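Local coordinates for eukaryotic initiation factor 4F subunit p150 (Saccharomyces cerevisiae, PDB 2VSO), which serves as the scaffold of the eIF4F cap-binding complex in translation initiation, the chain here being the eIF4A-binding middle domain of this subunit, at residues Glu196-Leu201 against Glu219-Val224; Phe182-Asn187 against Glu226-Asp231. All coordinates share one frame; numbering follows the deposited sequence.

Contact 1. Residues Glu196-Leu201 against Glu219-Val224; sequences ECFRRL and ELLNTV
Phe198 reaches across from helix 191-206 to Leu220, Leu221 and Val224 on helix 211-228. The two helices follow each other in the chain and run antiparallel as a helical hairpin of the MIF4G domain, an all-helical, HEAT-like fold. Their short segments meet at an angle of 156°, with axes 12.4 Å apart. That spacing is wide, so side chains alone bridge it. Cys197 packs on Val177 of helix 163-185.

Phe198 carries most of the contact. Its CG lies beside the backbone N and anti to the carbonyl carbon (chi1 -78°), and from there the far end of the ring is carried up to the other helix. Leu220 comes from the opposite direction and lays its CD2 methyl over one face of the ring. This is a CH-pi contact, with Leu220 CD2 4.0 Å from the Phe198 ring centroid and 29° off the ring normal. Leu221 approaches obliquely, its CD2 3.8 Å from Phe198 CE2. Val224 CG1 adds a looser oblique touch, 4.3 Å from Phe198 CZ. Leu245 and Leu249 of helix 242-257 also pack on the ring. With an alanine here, Leu220 CD2 would probably lose the ring face beneath it and a gap would be likely to open between the helices.

One turn on, Leu201 points at the partner helix; of residues 219-224 it touches only Leu220. All five residues that meet are buried and apolar, so this join is apolar packing. The CD2 methyl of Leu220 touches two partners, 3.6 Å from Phe198 CE2 and, from a direction about at right angles to that, 3.7 Å from Leu201 CD1.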
loop_
_atom_site.group_PDB
_atom_site.type_symbol
_atom_site.label_atom_id
_atom_site.label_comp_id
_atom_site.label_asym_id
_atom_site.label_seq_id
_atom_site.Cartn_x
_atom_site.Cartn_y
_atom_site.Cartn_z
ATOM N N GLU C 196 17.654 5.959 24.238
ATOM C CA GLU C 196 16.963 4.890 24.923
ATOM C C GLU C 196 16.322 4.046 23.855
ATOM O O GLU C 196 16.198 2.836 23.990
ATOM C CB GLU C 196 15.926 5.467 25.885
ATOM C CG GLU C 196 15.606 4.590 27.086
ATOM C CD GLU C 196 14.581 5.231 27.994
ATOM O OE1 GLU C 196 13.541 4.599 28.281
ATOM O OE2 GLU C 196 14.813 6.384 28.401
ATOM N N CYS C 197 15.954 4.706 22.767
ATOM C CA CYS C 197 15.347 4.054 21.609
ATOM C C CYS C 197 16.315 3.128 20.871
ATOM O O CYS C 197 16.053 1.929 20.733
ATOM C CB CYS C 197 14.818 5.101 20.651
ATOM S SG CYS C 197 13.328 4.618 19.869
ATOM N N PHE C 198 17.429 3.688 20.405
ATOM C CA PHE C 198 18.494 2.888 19.804
ATOM C C PHE C 198 18.984 1.815 20.766
ATOM O O PHE C 198 19.318 0.708 20.360
ATOM C CB PHE C 198 19.662 3.776 19.367
ATOM C CG PHE C 198 19.421 4.512 18.064
ATOM C CD1 PHE C 198 19.431 5.896 18.022
ATOM C CD2 PHE C 198 19.197 3.814 16.883
ATOM C CE1 PHE C 198 19.216 6.568 16.836
ATOM C CE2 PHE C 198 18.978 4.484 15.682
ATOM C CZ PHE C 198 18.994 5.861 15.659
ATOM N N ARG C 199 19.015 2.155 22.048
ATOM C CA ARG C 199 19.412 1.235 23.101
ATOM C C ARG C 199 18.527 -0.012 23.093
ATOM O O ARG C 199 19.008 -1.132 23.226
ATOM C CB ARG C 199 19.301 1.950 24.442
ATOM C CG ARG C 199 20.226 1.456 25.541
ATOM C CD ARG C 199 20.016 2.300 26.806
ATOM N NE ARG C 199 20.743 1.787 27.962
ATOM C CZ ARG C 199 21.994 2.120 28.262
ATOM N NH1 ARG C 199 22.660 2.965 27.486
ATOM N NH2 ARG C 199 22.580 1.606 29.335
ATOM N N ARG C 200 17.227 0.194 22.924
ATOM C CA ARG C 200 16.258 -0.895 22.909
ATOM C C ARG C 200 16.370 -1.734 21.652
ATOM O O ARG C 200 16.262 -2.959 21.713
ATOM C CB ARG C 200 14.839 -0.331 23.035
ATOM C CG ARG C 200 13.724 -1.335 22.794
ATOM C CD ARG C 200 13.655 -2.407 23.872
ATOM N NE ARG C 200 12.811 -3.529 23.460
ATOM C CZ ARG C 200 12.728 -4.686 24.110
ATOM N NH1 ARG C 200 13.439 -4.888 25.213
ATOM N NH2 ARG C 200 11.936 -5.645 23.653
ATOM N N LEU C 201 16.577 -1.061 20.518
ATOM C CA LEU C 201 16.688 -1.711 19.204
ATOM C C LEU C 201 17.975 -2.510 19.078
ATOM O O LEU C 201 17.971 -3.611 18.543
ATOM C CB LEU C 201 16.598 -0.684 18.074
ATOM C CG LEU C 201 15.258 0.028 17.916
ATOM C CD1 LEU C 201 15.423 1.238 17.044
ATOM C CD2 LEU C 201 14.168 -0.901 17.385
ATOM N N GLU C 219 14.765 2.498 8.730
ATOM C CA GLU C 219 13.899 3.659 8.589
ATOM C C GLU C 219 14.219 4.751 9.604
ATOM O O GLU C 219 14.193 5.934 9.263
ATOM C CB GLU C 219 12.434 3.263 8.662
ATOM C CG GLU C 219 11.984 2.362 7.533
ATOM C CD GLU C 219 10.597 1.788 7.771
ATOM O OE1 GLU C 219 10.045 2.003 8.871
ATOM O OE2 GLU C 219 10.058 1.121 6.864
ATOM N N LEU C 220 14.536 4.356 10.839
ATOM C CA LEU C 220 14.925 5.313 11.866
ATOM C C LEU C 220 16.253 5.992 11.536
ATOM O O LEU C 220 16.366 7.208 11.547
ATOM C CB LEU C 220 14.999 4.622 13.219
ATOM C CG LEU C 220 15.231 5.522 14.439
ATOM C CD1 LEU C 220 14.096 6.536 14.625
ATOM C CD2 LEU C 220 15.377 4.661 15.659
ATOM N N LEU C 221 17.260 5.198 11.216
ATOM C CA LEU C 221 18.527 5.746 10.768
ATOM C C LEU C 221 18.405 6.631 9.517
ATOM O O LEU C 221 19.160 7.588 9.343
ATOM C CB LEU C 221 19.514 4.620 10.521
ATOM C CG LEU C 221 19.998 3.965 11.797
ATOM C CD1 LEU C 221 20.576 2.604 11.484
ATOM C CD2 LEU C 221 21.011 4.864 12.465
ATOM N N ASN C 222 17.469 6.319 8.632
ATOM C CA ASN C 222 17.273 7.184 7.481
ATOM C C ASN C 222 16.614 8.501 7.862
ATOM O O ASN C 222 16.951 9.550 7.327
ATOM C CB ASN C 222 16.505 6.474 6.364
ATOM C CG ASN C 222 17.416 5.657 5.466
ATOM O OD1 ASN C 222 18.358 6.183 4.872
ATOM N ND2 ASN C 222 17.142 4.366 5.368
ATOM N N THR C 223 15.689 8.438 8.809
ATOM C CA THR C 223 14.993 9.619 9.290
ATOM C C THR C 223 15.862 10.537 10.160
ATOM O O THR C 223 15.792 11.754 10.045
ATOM C CB THR C 223 13.730 9.226 10.083
ATOM O OG1 THR C 223 12.821 8.551 9.213
ATOM C CG2 THR C 223 13.030 10.464 10.668
ATOM N N VAL C 224 16.710 9.952 10.994
ATOM C CA VAL C 224 17.256 10.657 12.147
ATOM C C VAL C 224 18.756 10.435 12.331
ATOM O O VAL C 224 19.379 11.060 13.184
ATOM C CB VAL C 224 16.446 10.148 13.376
ATOM C CG1 VAL C 224 17.273 9.636 14.536
ATOM C CG2 VAL C 224 15.227 10.985 13.674
#

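Contact 2. Residues Phe182-Asn187 against Glu226-Asp231; sequences FLYRLN and EQFETD
The side-chain amide of Gln227 is stacked over one face of the Tyr184 ring, the two planes 18° apart. Gln227 NE2 sits 3.5 Å off the ring plane, nearer the ring's margin than its centre. At the ring edge, and in its plane, is Asp231 OD2, its carboxylate nearly coplanar with the ring. Tyr184 OH donates to Asp231 OD2 over 3.1 Å, and the carboxylate oxygen uses its anti lone pair. Phe228 CD1 meets the ring obliquely. Gln227 and Phe228 lie near the end of helix 211-228 and Asp231 just beyond, so two helix ends of the MIF4G domain meet here.

Gln227 leaves its backbone with CG anti to N (chi1 162°) and stays extended, which carries the amide across the tyrosine. There Gln227 NE2 gives a hydrogen bond to Tyr184 O, 3.2 Å long, from above the carbonyl plane. Asn187 N reaches the same oxygen from the opposite face. Asn187, with positive phi, is the C' residue of the Schellman motif that ends helix 163-185.

Tyr184 is thus tied at both its ends, carbonyl and hydroxyl. The buried ring is held flat against the amide, and the nearby carboxylate probably polarises the phenol O-H.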
loop_
_atom_site.group_PDB
_atom_site.type_symbol
_atom_site.label_atom_id
_atom_site.label_comp_id
_atom_site.label_asym_id
_atom_site.label_seq_id
_atom_site.Cartn_x
_atom_site.Cartn_y
_atom_site.Cartn_z
ATOM N N PHE C 182 10.262 10.811 14.369
ATOM C CA PHE C 182 9.646 11.989 13.774
ATOM C C PHE C 182 9.471 13.177 14.731
ATOM O O PHE C 182 9.379 14.315 14.295
ATOM C CB PHE C 182 8.309 11.612 13.144
ATOM C CG PHE C 182 8.445 10.873 11.838
ATOM C CD1 PHE C 182 7.684 9.744 11.577
ATOM C CD2 PHE C 182 9.341 11.309 10.869
ATOM C CE1 PHE C 182 7.811 9.063 10.373
ATOM C CE2 PHE C 182 9.474 10.636 9.649
ATOM C CZ PHE C 182 8.711 9.511 9.400
ATOM N N LEU C 183 9.427 12.911 16.029
ATOM C CA LEU C 183 9.365 13.970 17.022
ATOM C C LEU C 183 10.761 14.537 17.242
ATOM O O LEU C 183 10.957 15.741 17.314
ATOM C CB LEU C 183 8.829 13.408 18.337
ATOM C CG LEU C 183 7.436 12.791 18.298
ATOM C CD1 LEU C 183 7.145 12.043 19.577
ATOM C CD2 LEU C 183 6.384 13.841 18.017
ATOM N N TYR C 184 11.727 13.639 17.365
ATOM C CA TYR C 184 13.115 14.020 17.529
ATOM C C TYR C 184 13.547 14.924 16.384
ATOM O O TYR C 184 14.220 15.925 16.597
ATOM C CB TYR C 184 13.992 12.762 17.589
ATOM C CG TYR C 184 15.485 13.021 17.579
ATOM C CD1 TYR C 184 16.252 12.731 16.445
ATOM C CD2 TYR C 184 16.134 13.547 18.696
ATOM C CE1 TYR C 184 17.633 12.960 16.417
ATOM C CE2 TYR C 184 17.513 13.781 18.679
ATOM C CZ TYR C 184 18.253 13.492 17.531
ATOM O OH TYR C 184 19.605 13.715 17.502
ATOM N N ARG C 185 13.131 14.571 15.173
ATOM C CA ARG C 185 13.544 15.291 13.977
ATOM C C ARG C 185 13.028 16.730 13.917
ATOM O O ARG C 185 13.652 17.596 13.311
ATOM C CB ARG C 185 13.105 14.531 12.739
ATOM C CG ARG C 185 13.775 15.004 11.479
ATOM C CD ARG C 185 12.763 15.296 10.411
ATOM N NE ARG C 185 12.506 14.169 9.533
ATOM C CZ ARG C 185 11.453 14.094 8.722
ATOM N NH1 ARG C 185 10.556 15.075 8.702
ATOM N NH2 ARG C 185 11.289 13.036 7.936
ATOM N N LEU C 186 11.878 16.979 14.532
ATOM C CA LEU C 186 11.344 18.333 14.635
ATOM C C LEU C 186 11.821 19.011 15.915
ATOM O O LEU C 186 11.358 20.093 16.248
ATOM C CB LEU C 186 9.820 18.316 14.631
ATOM C CG LEU C 186 9.055 17.672 13.480
ATOM C CD1 LEU C 186 7.607 17.530 13.878
ATOM C CD2 LEU C 186 9.165 18.488 12.220
ATOM N N ASN C 187 12.738 18.365 16.632
ATOM C CA ASN C 187 13.268 18.901 17.884
ATOM C C ASN C 187 12.175 19.058 18.952
ATOM O O ASN C 187 12.156 20.030 19.716
ATOM C CB ASN C 187 14.012 20.220 17.644
ATOM C CG ASN C 187 15.116 20.085 16.607
ATOM O OD1 ASN C 187 16.010 19.252 16.745
ATOM N ND2 ASN C 187 15.059 20.908 15.560
ATOM N N GLU C 226 21.576 11.165 10.540
ATOM C CA GLU C 226 22.472 12.303 10.386
ATOM C C GLU C 226 22.416 13.225 11.593
ATOM O O GLU C 226 23.434 13.513 12.200
ATOM C CB GLU C 226 22.159 13.101 9.119
ATOM C CG GLU C 226 23.195 14.199 8.861
ATOM C CD GLU C 226 23.025 14.912 7.522
ATOM O OE1 GLU C 226 22.141 14.524 6.727
ATOM O OE2 GLU C 226 23.785 15.869 7.262
ATOM N N GLN C 227 21.214 13.687 11.925
ATOM C CA GLN C 227 21.002 14.588 13.045
ATOM C C GLN C 227 21.541 14.028 14.361
ATOM O O GLN C 227 22.186 14.737 15.126
ATOM C CB GLN C 227 19.520 14.915 13.167
ATOM C CG GLN C 227 19.112 15.481 14.488
ATOM C CD GLN C 227 17.627 15.715 14.571
ATOM O OE1 GLN C 227 16.871 15.328 13.679
ATOM N NE2 GLN C 227 17.195 16.352 15.651
ATOM N N PHE C 228 21.294 12.744 14.596
ATOM C CA PHE C 228 21.755 12.057 15.802
ATOM C C PHE C 228 23.265 11.975 15.901
ATOM O O PHE C 228 23.813 11.790 16.982
ATOM C CB PHE C 228 21.191 10.641 15.855
ATOM C CG PHE C 228 21.415 9.951 17.165
ATOM C CD1 PHE C 228 20.835 10.441 18.332
ATOM C CD2 PHE C 228 22.187 8.810 17.233
ATOM C CE1 PHE C 228 21.033 9.804 19.545
ATOM C CE2 PHE C 228 22.393 8.161 18.443
ATOM C CZ PHE C 228 21.816 8.657 19.602
ATOM N N GLU C 229 23.929 12.089 14.760
ATOM C CA GLU C 229 25.375 11.989 14.705
ATOM C C GLU C 229 25.995 12.822 15.814
ATOM O O GLU C 229 26.912 12.381 16.504
ATOM C CB GLU C 229 25.884 12.469 13.349
ATOM C CG GLU C 229 27.198 11.854 12.948
ATOM C CD GLU C 229 27.092 10.362 12.806
ATOM O OE1 GLU C 229 26.330 9.918 11.934
ATOM O OE2 GLU C 229 27.765 9.637 13.562
ATOM N N THR C 230 25.463 14.023 15.994
ATOM C CA THR C 230 26.014 14.972 16.942
ATOM C C THR C 230 25.020 15.302 18.053
ATOM O O THR C 230 24.230 16.231 17.921
ATOM C CB THR C 230 26.385 16.263 16.218
ATOM O OG1 THR C 230 25.232 16.764 15.533
ATOM C CG2 THR C 230 27.475 15.992 15.202
ATOM N N ASP C 231 25.067 14.549 19.146
ATOM C CA ASP C 231 24.100 14.729 20.221
ATOM C C ASP C 231 24.535 13.950 21.459
ATOM O O ASP C 231 24.866 12.771 21.371
ATOM C CB ASP C 231 22.692 14.313 19.762
ATOM C CG ASP C 231 21.583 14.919 20.625
ATOM O OD1 ASP C 231 21.901 15.595 21.618
ATOM O OD2 ASP C 231 20.392 14.723 20.315
#

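In the fold
Contacts 1 and 2 are neighbours in the MIF4G domain, their centres 10 Å apart. Both use helix 211-228. Contact 1 joins it to helix 191-206, and contact 2 joins its C-terminal end to the end of helix 163-185. Along the chain, contact 1 falls within the stretch of chain that contact 2 brings together. The two touch directly: Val224 CG2 of contact 1 lies 3.4 Å from Tyr184 CD1 of contact 2, and Phe198 CE1 is 3.7 Å from Phe228 CD2. The apolar packing of contact 1 therefore continues into contact 2, where polar bonds join it at a partly exposed margin.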